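Local coordinates for protein L-ornithine 5-monooxygenase (Pseudomonas aeruginosa, PDB 3S5W) that hydroxylates the side-chain nitrogen of L-ornithine with FAD, NADPH and molecular oxygen, the first step toward hydroxamate siderophores such as pyoverdin, at residues H290-R293 and E294-L297; E299-N302 and T303-V307. All coordinates share one frame; numbering follows the deposited sequence.

Contact 1: H290-R293 and E294-L297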
# COMPACT_ATOMS: atom_id res chain seq x y z
N HIS A 290 20.93 14.76 0.06
CA HIS A 290 20.01 14.24 1.06
C HIS A 290 19.18 15.31 1.82
O HIS A 290 17.99 15.09 2.05
CB HIS A 290 20.71 13.19 1.96
CG HIS A 290 20.93 13.63 3.37
ND1 HIS A 290 20.07 13.28 4.40
CD2 HIS A 290 21.93 14.35 3.95
CE1 HIS A 290 20.52 13.78 5.54
NE2 HIS A 290 21.65 14.43 5.29
N ALA A 291 19.79 16.45 2.17
CA ALA A 291 19.05 17.51 2.88
C ALA A 291 17.91 18.08 2.00
O ALA A 291 16.80 18.37 2.50
CB ALA A 291 20.00 18.65 3.35
N GLU A 292 18.20 18.22 0.71
CA GLU A 292 17.25 18.77 -0.24
C GLU A 292 16.13 17.77 -0.60
O GLU A 292 14.97 18.16 -0.76
CB GLU A 292 17.96 19.24 -1.51
CG GLU A 292 17.04 19.72 -2.64
CD GLU A 292 16.24 20.98 -2.31
OE1 GLU A 292 16.35 21.54 -1.19
OE2 GLU A 292 15.46 21.40 -3.19
N ARG A 293 16.49 16.49 -0.72
CA ARG A 293 15.46 15.42 -0.85
C ARG A 293 14.48 15.46 0.32
O ARG A 293 13.26 15.39 0.10
CB ARG A 293 16.10 14.02 -0.90
CG ARG A 293 16.93 13.67 -2.13
CD ARG A 293 17.50 12.27 -1.91
NE ARG A 293 18.24 11.74 -3.05
CZ ARG A 293 18.89 10.56 -3.02
NH1 ARG A 293 18.87 9.83 -1.91
NH2 ARG A 293 19.54 10.13 -4.09
N GLU A 294 14.99 15.56 1.55
CA GLU A 294 14.13 15.59 2.73
C GLU A 294 13.25 16.84 2.80
O GLU A 294 12.12 16.77 3.28
CB GLU A 294 14.95 15.40 4.01
CG GLU A 294 15.53 13.96 4.07
CD GLU A 294 16.76 13.83 4.95
OE1 GLU A 294 16.94 14.71 5.82
OE2 GLU A 294 17.54 12.85 4.79
N ARG A 295 13.78 17.97 2.35
CA ARG A 295 13.03 19.24 2.25
C ARG A 295 11.84 19.11 1.26
O ARG A 295 10.71 19.49 1.60
CB ARG A 295 13.96 20.41 1.84
CG ARG A 295 13.33 21.80 2.09
CD ARG A 295 13.93 22.95 1.26
NE ARG A 295 13.88 22.75 -0.20
CZ ARG A 295 12.80 22.83 -0.98
NH1 ARG A 295 11.59 23.06 -0.48
NH2 ARG A 295 12.92 22.64 -2.28
N LEU A 296 12.12 18.62 0.06
CA LEU A 296 11.07 18.35 -0.95
C LEU A 296 9.98 17.44 -0.40
O LEU A 296 8.78 17.73 -0.55
CB LEU A 296 11.66 17.77 -2.24
CG LEU A 296 12.50 18.70 -3.13
CD1 LEU A 296 13.43 17.87 -4.03
CD2 LEU A 296 11.61 19.69 -3.94
N LEU A 297 10.38 16.38 0.30
CA LEU A 297 9.38 15.44 0.85
C LEU A 297 8.52 16.07 1.93
O LEU A 297 7.31 15.79 2.00
CB LEU A 297 10.03 14.12 1.31
CG LEU A 297 10.61 13.30 0.15
CD1 LEU A 297 11.63 12.26 0.66
CD2 LEU A 297 9.51 12.61 -0.66
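Glu292 and Arg295, three residues apart on helix 290-299, run alongside each other and point the same way, joined by a two-pronged salt bridge. The guanidinium offers its NE side: Arg295 NE lies 2.9 Å from Glu292 OE1, and Arg295 NH2 lies 3.0 Å from Glu292 OE2. Both nitrogens reach the syn side of their oxygens, but the carboxylate is turned 45° from the guanidinium plane, so the fork is twisted. Glu292 bends at chi2 and Arg295 at chi3, which brings the two groups together. NH1 of the same arginine reaches on to Glu299 in a further salt bridge, placing the guanidinium between two acids.

Two residues earlier, the first residue of the helix makes a second pair. His290 ND1 donates to Glu294 OE2 over 2.6 Å, a bent bond that meets the oxygen from above the carboxylate plane. Ring and carboxylate are steeply inclined, 74° apart. His290, Glu294 and Arg295 are exposed and Glu292 partly so; the pairs sit on different flanks of the helix, both at the solvent surface.

The tighter side faces the protein. Arg293, with CG beside its own backbone N and the chain extended from there, carries its guanidinium back to the carbonyls of Ile285 and Tyr286, to the Tyr286 ring in a cation-pi contact, and to Glu395. Leu297 packs on Gln419 and Leu424; within the helix its CG lies 3.4 Å from Arg293 O. Regular i to i+4 bonds underlie both sides; Leu296 N to Glu292 O, at 3.0 Å, is nearly straight.

Since ND1 of His290 is the donor to a carboxylate, the acid would be expected to stabilise a protonated imidazole, while Arg295, shared by Glu292 and Glu299, would tend to keep both of those acids ionised.

Contact 2: E299-N302 and T303-V307. With NAP (NADP nicotinamide-adenine-dinucleotide phosphate), chain F; ONH (N~5~-hydroxy-L-ornithine), chain E.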
# COMPACT_ATOMS: atom_id res chain seq x y z
N GLU A 299 7.93 19.41 2.11
CA GLU A 299 7.11 20.41 1.40
C GLU A 299 5.82 19.81 0.82
O GLU A 299 4.77 20.42 0.84
CB GLU A 299 7.90 21.08 0.27
CG GLU A 299 7.16 22.29 -0.39
CD GLU A 299 7.89 22.90 -1.61
OE1 GLU A 299 9.10 22.65 -1.79
OE2 GLU A 299 7.24 23.63 -2.41
N TYR A 300 5.94 18.61 0.25
CA TYR A 300 4.83 17.98 -0.48
C TYR A 300 4.18 16.83 0.30
O TYR A 300 3.48 16.00 -0.28
CB TYR A 300 5.33 17.49 -1.84
CG TYR A 300 5.60 18.63 -2.83
CD1 TYR A 300 4.57 19.13 -3.62
CD2 TYR A 300 6.88 19.19 -2.95
CE1 TYR A 300 4.78 20.17 -4.52
CE2 TYR A 300 7.11 20.22 -3.87
CZ TYR A 300 6.06 20.71 -4.64
OH TYR A 300 6.26 21.73 -5.55
N HIS A 301 4.43 16.78 1.61
CA HIS A 301 3.89 15.73 2.47
C HIS A 301 2.36 15.63 2.34
O HIS A 301 1.81 14.52 2.32
CB HIS A 301 4.28 15.99 3.94
CG HIS A 301 4.15 14.79 4.83
ND1 HIS A 301 3.28 14.74 5.90
CD2 HIS A 301 4.83 13.62 4.85
CE1 HIS A 301 3.41 13.58 6.53
NE2 HIS A 301 4.34 12.89 5.91
N ASN A 302 1.70 16.78 2.21
CA ASN A 302 0.24 16.84 2.17
C ASN A 302 -0.42 16.47 0.82
O ASN A 302 -1.63 16.61 0.65
CB ASN A 302 -0.26 18.22 2.66
CG ASN A 302 -0.16 19.29 1.62
OD1 ASN A 302 0.73 19.25 0.76
ND2 ASN A 302 -1.09 20.27 1.66
N THR A 303 0.38 16.03 -0.13
CA THR A 303 -0.16 15.42 -1.37
C THR A 303 -0.51 13.95 -1.11
O THR A 303 -1.21 13.32 -1.88
CB THR A 303 0.88 15.42 -2.49
OG1 THR A 303 2.03 14.68 -2.05
CG2 THR A 303 1.28 16.86 -2.84
N ASN A 304 -0.01 13.41 0.01
CA ASN A 304 -0.17 11.97 0.22
C ASN A 304 -0.40 11.46 1.64
O ASN A 304 -0.96 10.39 1.81
CB ASN A 304 1.00 11.21 -0.40
CG ASN A 304 0.72 9.69 -0.54
OD1 ASN A 304 -0.23 9.30 -1.22
ND2 ASN A 304 1.51 8.85 0.15
N TYR A 305 0.06 12.18 2.66
CA TYR A 305 0.02 11.66 4.02
C TYR A 305 -0.78 12.58 4.93
O TYR A 305 -0.68 13.82 4.80
CB TYR A 305 1.45 11.55 4.59
CG TYR A 305 2.30 10.54 3.86
CD1 TYR A 305 2.08 9.17 4.05
CD2 TYR A 305 3.33 10.95 2.99
CE1 TYR A 305 2.85 8.22 3.40
CE2 TYR A 305 4.12 10.00 2.32
CZ TYR A 305 3.87 8.63 2.54
OH TYR A 305 4.61 7.66 1.90
N SER A 306 -1.57 11.96 5.84
CA SER A 306 -2.41 12.65 6.83
C SER A 306 -3.40 13.62 6.19
O SER A 306 -3.67 14.72 6.72
CB SER A 306 -1.55 13.41 7.86
OG SER A 306 -0.63 12.54 8.50
N VAL A 307 -3.94 13.22 5.04
CA VAL A 307 -4.86 14.09 4.32
C VAL A 307 -6.02 13.23 3.79
O VAL A 307 -5.90 12.00 3.68
CB VAL A 307 -4.19 14.83 3.15
CG1 VAL A 307 -3.26 16.00 3.64
CG2 VAL A 307 -3.44 13.86 2.18
PA NAP F . -1.57 8.20 6.64
O1A NAP F . -1.84 9.26 5.66
O2A NAP F . -0.16 7.96 6.90
O5B NAP F . -2.46 8.52 7.91
C5B NAP F . -2.01 8.03 9.12
C4B NAP F . -2.92 8.69 10.14
O4B NAP F . -2.63 8.02 11.33
C3B NAP F . -2.57 10.17 10.32
O3B NAP F . -3.78 10.81 10.70
C2B NAP F . -1.61 10.08 11.52
O2B NAP F . -1.67 11.22 12.32
C1B NAP F . -2.20 8.90 12.33
N9A NAP F . -1.16 8.31 13.19
C8A NAP F . 0.00 7.69 12.78
N7A NAP F . 0.71 7.30 13.86
C5A NAP F . 0.02 7.69 14.95
C6A NAP F . 0.29 7.58 16.32
N6A NAP F . 1.41 7.01 16.74
N1A NAP F . -0.61 8.09 17.21
C2A NAP F . -1.77 8.69 16.81
N3A NAP F . -2.05 8.81 15.45
C4A NAP F . -1.15 8.33 14.55
O3 NAP F . -2.31 6.82 6.23
PN NAP F . -3.73 6.47 5.50
O1N NAP F . -3.86 4.98 5.58
O2N NAP F . -4.87 7.30 6.00
O5D NAP F . -3.28 6.90 4.01
C5D NAP F . -3.96 7.66 3.03
C4D NAP F . -3.44 6.97 1.77
O4D NAP F . -4.32 6.94 0.68
C3D NAP F . -2.16 7.50 1.14
O3D NAP F . -1.07 7.41 2.01
C2D NAP F . -2.11 6.60 -0.10
O2D NAP F . -1.38 5.38 0.02
C1D NAP F . -3.59 6.26 -0.34
P2B NAP F . -0.55 12.39 12.31
O1X NAP F . -0.84 13.09 13.63
O2X NAP F . -0.91 13.20 11.07
O3X NAP F . 0.81 11.77 12.19
C ONH E . -1.05 11.26 -8.52
N ONH E . -2.04 12.71 -6.79
O ONH E . -1.81 11.90 -9.31
CA ONH E . -1.22 11.49 -7.05
CB ONH E . -1.81 10.24 -6.39
CD ONH E . -2.45 9.23 -4.24
NE ONH E . -2.49 9.51 -2.83
CG ONH E . -1.88 10.46 -4.89
OZ ONH E . -3.35 8.75 -2.06
OXT ONH E . -0.16 10.44 -8.89
O HOH W 1 0.37 16.20 5.61
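Two carbonyls that follow helix 290-299 each accept two hydrogen bonds. Tyr300 O takes Thr303 OG1 at 2.6 Å, almost in line with C=O, and Thr303 N from well above the carbonyl plane. The threonine hydroxyl reaches back because OG1 sits between its own backbone N and carbonyl carbon (chi1 59°). His301 O receives Asn304 N and, at 2.9 Å, Tyr305 N. A water donates to Tyr305 O and lies near His301 ND1. Tyr305 OH bonds to Gln419.

Ring contacts follow the same turn. Tyr305 CB lies over one face of the His301 imidazole, a CH-pi contact 3.6 Å from the centroid; the two rings, 25° from parallel, are slid apart and barely overlap.

This turn presents the NADP(+)- and substrate-binding residues of the flavin monooxygenase active site. Asn304 OD1 accepts from NE of N5-hydroxyornithine at 2.8 Å, while Asn304 O accepts from hydroxyl O3D of the nicotinamide ribose. Ser306 grips two phosphates: its N donates to O1A at 2.7 Å, and its OG to O2X of the 2'-phosphate.

Apolar contact is modest: Thr303 CG2 sits at the edge of the Tyr300 ring, 4.1 Å from its CD1, and Val307 CG1 lies 3.9 Å from Asn302 CB.

Contact 1 comes first along the chain and contact 2 follows at once, their centres about 14 Å apart on the same side of the chain's centre. Contact 1 lies wholly within helix 290-299, at the surface; contact 2 starts at the last residue of that helix and occupies the loop leading to helix 310-326, partly buried beside NADP and hydroxyornithine. Besides adjoining in sequence, they are tied by the salt bridge from Arg295 of contact 1 to Glu299 of contact 2. Leu297 and Tyr305 both meet Gln419 of helix 419-422. The chain thus passes from a charged outer helix straight into the ligand-binding turn.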